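Local coordinates for protein putative glycoside hydrolase (Parabacteroides distasonis ATCC 8503, PDB 3GYC) that probably hydrolyses glycosidic bonds in carbohydrates, as expected of a cellulase-like glycoside hydrolase with a TIM-barrel fold, at residues D40-L43 against D44-S47; L133-C136 against W137-I140; T284-I287 against E288-A291; K313-P316 against L317-W320. One frame throughout, in Å; residues are numbered along the deposited sequence.

Contact 1: residues D40-L43 against D44-S47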
# COMPACT_ATOMS: atom_id res chain seq x y z
N ASP A 40 -12.58 -9.71 -13.98
CA ASP A 40 -13.46 -8.78 -14.74
C ASP A 40 -14.59 -8.29 -13.87
O ASP A 40 -14.85 -7.05 -13.83
CB ASP A 40 -14.00 -9.42 -16.01
CG ASP A 40 -12.90 -9.66 -17.02
OD1 ASP A 40 -12.42 -8.67 -17.59
OD2 ASP A 40 -12.51 -10.81 -17.25
N GLN A 41 -15.21 -9.20 -13.13
CA GLN A 41 -16.32 -8.79 -12.28
C GLN A 41 -15.84 -7.84 -11.17
O GLN A 41 -16.48 -6.82 -10.94
CB GLN A 41 -17.05 -9.98 -11.67
CG GLN A 41 -18.24 -9.62 -10.74
CD GLN A 41 -19.29 -8.72 -11.39
OE1 GLN A 41 -19.42 -8.66 -12.63
NE2 GLN A 41 -20.09 -8.04 -10.54
N VAL A 42 -14.73 -8.16 -10.50
CA VAL A 42 -14.29 -7.28 -9.39
C VAL A 42 -13.69 -5.96 -9.90
O VAL A 42 -13.83 -4.93 -9.23
CB VAL A 42 -13.46 -8.00 -8.31
CG1 VAL A 42 -14.29 -9.16 -7.76
CG2 VAL A 42 -12.11 -8.53 -8.86
N LEU A 43 -13.06 -5.97 -11.07
CA LEU A 43 -12.57 -4.73 -11.66
C LEU A 43 -13.79 -3.86 -12.15
O LEU A 43 -13.71 -2.66 -12.11
CB LEU A 43 -11.59 -4.99 -12.77
CG LEU A 43 -10.22 -5.53 -12.37
CD1 LEU A 43 -9.52 -5.94 -13.70
CD2 LEU A 43 -9.42 -4.52 -11.56
N ASP A 44 -14.88 -4.46 -12.60
CA ASP A 44 -16.08 -3.69 -12.98
C ASP A 44 -16.67 -3.06 -11.72
O ASP A 44 -17.05 -1.91 -11.75
CB ASP A 44 -17.12 -4.58 -13.68
CG ASP A 44 -16.68 -5.06 -15.07
OD1 ASP A 44 -15.71 -4.51 -15.63
OD2 ASP A 44 -17.35 -5.97 -15.63
N GLU A 45 -16.70 -3.80 -10.61
CA GLU A 45 -17.20 -3.33 -9.31
C GLU A 45 -16.35 -2.18 -8.75
O GLU A 45 -16.84 -1.21 -8.18
CB GLU A 45 -17.26 -4.49 -8.32
CG GLU A 45 -18.35 -5.51 -8.60
CD GLU A 45 -18.34 -6.75 -7.67
OE1 GLU A 45 -17.61 -6.81 -6.65
OE2 GLU A 45 -19.07 -7.72 -7.98
N LEU A 46 -15.05 -2.34 -8.89
CA LEU A 46 -14.08 -1.33 -8.52
C LEU A 46 -14.36 -0.02 -9.31
O LEU A 46 -14.40 1.04 -8.73
CB LEU A 46 -12.65 -1.82 -8.86
CG LEU A 46 -11.53 -0.90 -8.41
CD1 LEU A 46 -11.58 -0.80 -6.88
CD2 LEU A 46 -10.15 -1.30 -8.92
N SER A 47 -14.51 -0.12 -10.62
CA SER A 47 -14.79 1.08 -11.46
C SER A 47 -16.12 1.71 -11.14
O SER A 47 -16.24 2.93 -11.15
CB SER A 47 -14.78 0.73 -12.93
OG SER A 47 -13.49 0.32 -13.31

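Contact 2: residues L133-C136 against W137-I140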
# COMPACT_ATOMS: atom_id res chain seq x y z
N LEU A 133 18.50 -6.69 -5.39
CA LEU A 133 17.10 -6.33 -5.31
C LEU A 133 16.68 -5.59 -6.59
O LEU A 133 15.62 -5.86 -7.15
CB LEU A 133 16.83 -5.47 -4.07
CG LEU A 133 15.37 -5.11 -3.78
CD1 LEU A 133 14.57 -6.39 -3.60
CD2 LEU A 133 15.21 -4.22 -2.56
N ALA A 134 17.54 -4.69 -7.06
CA ALA A 134 17.24 -3.93 -8.25
C ALA A 134 17.24 -4.84 -9.47
O ALA A 134 16.35 -4.74 -10.31
CB ALA A 134 18.24 -2.80 -8.44
N ASP A 135 18.19 -5.76 -9.55
CA ASP A 135 18.23 -6.66 -10.70
C ASP A 135 16.93 -7.44 -10.80
O ASP A 135 16.40 -7.70 -11.88
CB ASP A 135 19.43 -7.62 -10.66
CG ASP A 135 20.72 -7.00 -11.15
OD1 ASP A 135 20.74 -5.84 -11.61
OD2 ASP A 135 21.77 -7.71 -11.09
N CYS A 136 16.40 -7.80 -9.65
CA CYS A 136 15.15 -8.52 -9.58
C CYS A 136 13.95 -7.68 -10.11
O CYS A 136 13.14 -8.16 -10.89
CB CYS A 136 15.01 -8.97 -8.16
SG CYS A 136 13.41 -9.34 -7.77
N TRP A 137 13.87 -6.43 -9.70
CA TRP A 137 12.83 -5.55 -10.24
C TRP A 137 13.02 -5.22 -11.72
O TRP A 137 12.04 -5.08 -12.43
CB TRP A 137 12.73 -4.27 -9.41
CG TRP A 137 11.98 -4.49 -8.16
CD1 TRP A 137 12.47 -4.79 -6.93
CD2 TRP A 137 10.56 -4.40 -8.01
NE1 TRP A 137 11.44 -4.87 -6.03
CE2 TRP A 137 10.25 -4.66 -6.67
CE3 TRP A 137 9.52 -4.16 -8.91
CZ2 TRP A 137 8.95 -4.68 -6.19
CZ3 TRP A 137 8.23 -4.16 -8.44
CH2 TRP A 137 7.95 -4.41 -7.09
N LEU A 138 14.27 -5.07 -12.18
CA LEU A 138 14.54 -4.85 -13.58
C LEU A 138 13.97 -6.04 -14.39
O LEU A 138 13.41 -5.86 -15.47
CB LEU A 138 16.04 -4.62 -13.85
CG LEU A 138 16.56 -3.25 -13.38
CD1 LEU A 138 18.06 -3.16 -13.40
CD2 LEU A 138 15.92 -2.09 -14.17
N THR A 139 14.08 -7.25 -13.86
CA THR A 139 13.53 -8.42 -14.55
C THR A 139 12.00 -8.37 -14.64
O THR A 139 11.44 -8.56 -15.70
CB THR A 139 14.04 -9.70 -13.88
OG1 THR A 139 15.45 -9.71 -14.05
CG2 THR A 139 13.46 -10.93 -14.50
N ILE A 140 11.34 -8.04 -13.54
CA ILE A 140 9.87 -8.01 -13.51
C ILE A 140 9.39 -6.91 -14.48
O ILE A 140 8.44 -7.11 -15.26
CB ILE A 140 9.35 -7.90 -12.01
CG1 ILE A 140 7.93 -8.45 -11.80
CG2 ILE A 140 9.43 -6.52 -11.48
CD1 ILE A 140 6.82 -7.61 -12.41

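Contact 3: residues T284-I287 against E288-A291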
# COMPACT_ATOMS: atom_id res chain seq x y z
N THR A 284 -6.42 13.60 11.83
CA THR A 284 -6.31 14.78 10.97
C THR A 284 -5.03 15.59 11.23
O THR A 284 -4.48 16.19 10.32
CB THR A 284 -7.58 15.65 11.04
OG1 THR A 284 -7.79 16.09 12.39
CG2 THR A 284 -8.79 14.84 10.55
N ASP A 285 -4.53 15.58 12.46
CA ASP A 285 -3.27 16.25 12.78
C ASP A 285 -2.08 15.60 12.09
O ASP A 285 -1.18 16.28 11.60
CB ASP A 285 -3.07 16.32 14.30
CG ASP A 285 -3.88 17.44 14.94
OD1 ASP A 285 -4.51 18.24 14.19
OD2 ASP A 285 -3.87 17.55 16.19
N LYS A 286 -2.07 14.28 12.05
CA LYS A 286 -1.02 13.56 11.34
C LYS A 286 -1.08 13.81 9.81
O LYS A 286 -0.05 14.02 9.16
CB LYS A 286 -1.13 12.05 11.61
CG LYS A 286 -0.07 11.20 10.92
CD LYS A 286 1.35 11.67 11.11
CE LYS A 286 1.77 11.67 12.53
NZ LYS A 286 1.71 10.28 13.11
N ILE A 287 -2.29 13.77 9.26
CA ILE A 287 -2.49 14.00 7.83
C ILE A 287 -2.01 15.39 7.43
O ILE A 287 -1.37 15.55 6.40
CB ILE A 287 -3.97 13.83 7.42
CG1 ILE A 287 -4.42 12.37 7.57
CG2 ILE A 287 -4.19 14.28 6.00
CD1 ILE A 287 -5.92 12.19 7.48
N GLU A 288 -2.35 16.39 8.21
CA GLU A 288 -1.93 17.77 7.93
C GLU A 288 -0.41 17.89 8.05
O GLU A 288 0.23 18.52 7.21
CB GLU A 288 -2.61 18.75 8.87
CG GLU A 288 -4.15 18.83 8.76
CD GLU A 288 -4.68 19.37 7.41
OE1 GLU A 288 -3.90 19.87 6.55
OE2 GLU A 288 -5.92 19.30 7.21
N LEU A 289 0.16 17.27 9.08
CA LEU A 289 1.61 17.26 9.29
C LEU A 289 2.32 16.62 8.09
O LEU A 289 3.29 17.18 7.54
CB LEU A 289 1.97 16.54 10.60
CG LEU A 289 3.47 16.45 10.95
CD1 LEU A 289 4.18 17.81 11.04
CD2 LEU A 289 3.63 15.66 12.24
N MSE A 290 1.82 15.46 7.65
CA MSE A 290 2.40 14.78 6.48
C MSE A 290 2.36 15.69 5.25
O MSE A 290 3.35 15.82 4.55
CB MSE A 290 1.67 13.46 6.20
CG MSE A 290 2.19 12.64 5.01
SE MSE A 290 3.94 11.82 5.27
CE MSE A 290 5.15 13.20 4.60
N ALA A 291 1.22 16.31 4.99
CA ALA A 291 1.09 17.20 3.84
C ALA A 291 2.13 18.32 3.92
O ALA A 291 2.71 18.70 2.90
CB ALA A 291 -0.34 17.76 3.74

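Contact 4: residues K313-P316 against L317-W320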
# COMPACT_ATOMS: atom_id res chain seq x y z
N LYS A 313 -12.10 -6.99 9.78
CA LYS A 313 -12.63 -8.01 8.88
C LYS A 313 -14.11 -8.17 9.11
O LYS A 313 -14.64 -7.73 10.11
CB LYS A 313 -11.94 -9.37 9.11
CG LYS A 313 -12.05 -9.95 10.50
CD LYS A 313 -11.06 -11.11 10.70
CE LYS A 313 -11.13 -11.73 12.07
NZ LYS A 313 -10.16 -12.88 12.20
N ASP A 314 -14.78 -8.81 8.15
CA ASP A 314 -16.17 -9.22 8.32
C ASP A 314 -16.19 -10.26 9.44
O ASP A 314 -15.52 -11.28 9.36
CB ASP A 314 -16.67 -9.86 7.04
CG ASP A 314 -16.80 -8.87 5.89
OD1 ASP A 314 -17.03 -7.66 6.13
OD2 ASP A 314 -16.72 -9.35 4.72
N TRP A 315 -17.00 -10.04 10.46
CA TRP A 315 -16.96 -10.91 11.63
C TRP A 315 -18.19 -10.69 12.47
O TRP A 315 -18.76 -9.61 12.41
CB TRP A 315 -15.73 -10.51 12.44
CG TRP A 315 -15.14 -11.55 13.32
CD1 TRP A 315 -15.01 -11.48 14.67
CD2 TRP A 315 -14.50 -12.78 12.92
NE1 TRP A 315 -14.37 -12.59 15.14
CE2 TRP A 315 -14.05 -13.40 14.10
CE3 TRP A 315 -14.29 -13.42 11.70
CZ2 TRP A 315 -13.37 -14.62 14.09
CZ3 TRP A 315 -13.63 -14.64 11.70
CH2 TRP A 315 -13.20 -15.24 12.88
N PRO A 316 -18.63 -11.70 13.22
CA PRO A 316 -19.70 -11.41 14.14
C PRO A 316 -19.32 -10.30 15.14
O PRO A 316 -18.24 -10.30 15.72
CB PRO A 316 -19.89 -12.75 14.91
CG PRO A 316 -18.59 -13.43 14.80
CD PRO A 316 -18.18 -13.10 13.36
N LEU A 317 -20.25 -9.38 15.31
CA LEU A 317 -20.14 -8.30 16.27
C LEU A 317 -19.11 -7.22 15.89
O LEU A 317 -18.86 -6.31 16.68
CB LEU A 317 -19.93 -8.84 17.68
CG LEU A 317 -20.95 -9.84 18.26
CD1 LEU A 317 -20.43 -10.35 19.60
CD2 LEU A 317 -22.34 -9.24 18.46
N LEU A 318 -18.53 -7.28 14.70
CA LEU A 318 -17.71 -6.16 14.24
C LEU A 318 -18.55 -5.27 13.29
O LEU A 318 -18.92 -5.67 12.17
CB LEU A 318 -16.36 -6.56 13.60
CG LEU A 318 -15.27 -7.15 14.53
CD1 LEU A 318 -13.94 -7.42 13.76
CD2 LEU A 318 -15.00 -6.26 15.74
N LYS A 319 -18.82 -4.06 13.72
CA LYS A 319 -19.57 -3.09 12.89
C LYS A 319 -18.60 -2.24 12.08
O LYS A 319 -17.52 -1.89 12.55
CB LYS A 319 -20.47 -2.18 13.76
CG LYS A 319 -21.58 -2.91 14.53
CD LYS A 319 -22.22 -2.01 15.59
N TRP A 320 -18.99 -1.93 10.86
CA TRP A 320 -18.16 -1.14 9.97
C TRP A 320 -18.48 0.32 10.00
O TRP A 320 -17.68 1.12 9.50
CB TRP A 320 -18.31 -1.61 8.52
CG TRP A 320 -17.67 -2.93 8.24
CD1 TRP A 320 -18.24 -4.16 8.38
CD2 TRP A 320 -16.33 -3.16 7.79
NE1 TRP A 320 -17.35 -5.13 8.00
CE2 TRP A 320 -16.16 -4.55 7.67
CE3 TRP A 320 -15.26 -2.33 7.49
CZ2 TRP A 320 -14.96 -5.12 7.22
CZ3 TRP A 320 -14.06 -2.90 7.02
CH2 TRP A 320 -13.92 -4.29 6.93
O HOH W 1 -17.70 -7.11 10.35

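Contact 1: residues D40-L43 against D44-S47
Asp40 meets Asp44 through the helix backbone, its O accepting from Asp44 N at 2.9 Å in the first of four successive i to i+4 bonds. Their carboxylates stand on one flank, with Asp40 OD1 and Asp44 OD1 5.7 Å apart; Arg106 forms salt bridges to both acids and Lys102 to Asp40, which probably offsets the like charges. Gln41 supplies the side-chain bond: in one of its two modelled conformations NE2 donates to Glu45 OE2 over 2.8 Å, reaching the anti side of a carboxylate turned 79° from the amide. A bend at chi2 (56°) carries the Gln41 amide along the helix to this oxygen, while Trp357 NE1 holds Glu45 OE1. Replacing Glu45 with an alanine would probably leave the Trp357 indole N-H without this acceptor and the Gln41 amide without its carboxylate mate in this conformer. Val42, compact and apolar, turns to Trp22 and Pro351, and its O receives Leu46 N. Leu43 touches Leu46 methyl to methyl, CD2 to CD2 at 4.2 Å, and both leucines pack on Trp22 and Ile54. With acids and amide on its outer flanks and leucines inward, this is an amphipathic helix of a beta-alpha-beta crossover, joining strands 17-23 and 53-57 of a TIM barrel.

Contact 2: residues L133-C136 against W137-I140
Asp135 O is gripped twice by Thr139, whose backbone N and side-chain OG1 each lie 3.1 Å from it and arrive from opposite faces of the carbonyl plane. The hydroxyl can do this because OG1 sits beside its own backbone N (chi1 -63°), folded back along the helix; a threonine thus satisfies its polar group within the preceding turn even where it faces solvent. The helix, 130-146, is the crossover of a beta-alpha-beta unit of the TIM barrel, between strands 109-113 and 153-157. Its other main-chain bonds are regular: Leu138 N reaches Ala134 O at 2.8 Å, almost in line with the carbonyl, and Trp137 N and Ile140 N bind the carbonyls of Leu133 and Cys136.

Outward from the backbone, the indole of Trp137 lies along the previous turn. Its CD1 edge comes within 3.3 Å of Leu133 O, near the ring plane, and Leu133 CD1 touches the same Trp137 CD1 at 4.2 Å. The indole NE1 bonds to Tyr116 OH, so this large ring can be buried without leaving its one polar atom wanting. Small Ala134 lets Lys198 and Met199 of helix 186-200 come close, while Ile140 fits against Pro60 and Ile63 of helix 60-65. Cys136 also faces Pro60, and its SG makes a sulfur-aromatic contact with Trp137, lying obliquely 5.2 Å from the centroid of the five-membered ring.

Contact 3: residues T284-I287 against E288-A291
Glu288 folds back over the turn before it, bringing its CG to 3.1 Å from Thr284 O, the same carbonyl that accepts Glu288 N at 3.0 Å. With CG beside the backbone N (chi1 -63°) and a second bend at chi2, the acid curls along the helix flank instead of standing straight out, and its side chain meets Thr333 and Thr337 of helix 321-337. Thr284 also packs on Thr333, and its OG1 is satisfied within the helix by the carbonyl of Gln280.

On another flank Lys286 and Leu289 lie near each other, a loose contact in which Lys286 CE approaches Leu289 CD2 at 4.4 Å. Lysine suits this place because its methylenes can accompany a leucine while the ammonium travels on: three successive bends carry NZ to Gln240 OE1 and Gly215 O. Leu289 itself, though largely exposed, touches Val217.

The inward side is apolar. Ile287 and the selenomethionine Met290 both reach Trp340, the former also Trp307 and the latter Val217 and His233; the long flexible chain of Met290 leads away from the preceding turn to get there. Ala291 is small enough for the helix to lie close to Trp340 and Thr337. Beneath these side chains Met290 N binds Lys286 O at 2.8 Å and Ala291 N binds Ile287 O, keeping the turns regular. The pattern is that of an amphipathic helix on the outside of a TIM barrel, here helix 276-297 leading into strand 301-303.

Contact 4: residues K313-P316 against L317-W320
Trp315 and Leu318 close a type II beta turn, with Leu318 N donating to Trp315 O at 3.3 Å from well above the carbonyl plane. Pro316 suits the second position, its ring fixing phi at -59°, whereas Leu317 takes a positive phi (71°) more often left to glycine. Inside the loop a water accepts from Trp315 N and lies 2.6 Å from Leu318 O. A second, weak hydrogen bond runs from Trp320 NE1 to Asp314 OD1 (3.2 Å), the carboxylate steeply inclined to the indole; firmer partners of Asp314 are the backbone N-H groups of Ala354 and Gly355.

In the apolar pair, Leu318 CD1 rests on Trp315 CB at 3.8 Å. The Trp315 ring lies between Pro316 CD and Lys313 CE on opposite faces. The Trp320 ring packs on the backbone, CZ2 3.7 Å from Lys313 C, touches Phe353 and meets Tyr312 edge to face. Were Trp320 an alanine, Asp314 OD1 would lose its weak indole partner, and a gap would probably open between the Lys313 backbone and Phe353.

The loop lies between strand 301-303 and helix 321-337. Leu317 and Leu318 settle on Val265 of helix 259-273, and Lys313 makes a cation-pi contact with Tyr261 there while its NZ bonds to Gln79 O.

Overall arrangement
Contacts 1, 2 and 3 are single helix segments in the outer layer of the same TIM barrel, while contact 4 belongs to the loop that follows strand 301-303. Contacts 2 and 4 lie on opposite sides of the chain's centre, their centres about 40 Å apart; contacts 2 and 3 are likewise opposed, at about 34 Å. Contacts 1 and 4 come nearest, about 12 Å between nearest atoms, and helix 354-357 bridges them: its Trp357 binds Glu45, and its Ala354 and Gly355 bind Asp314. A 1,2-ethanediol, probably from crystallisation, sits beside Asp314. In TIM-barrel hydrolases the active site lies where such strand-following loops gather, so contact 4 is probably on that side.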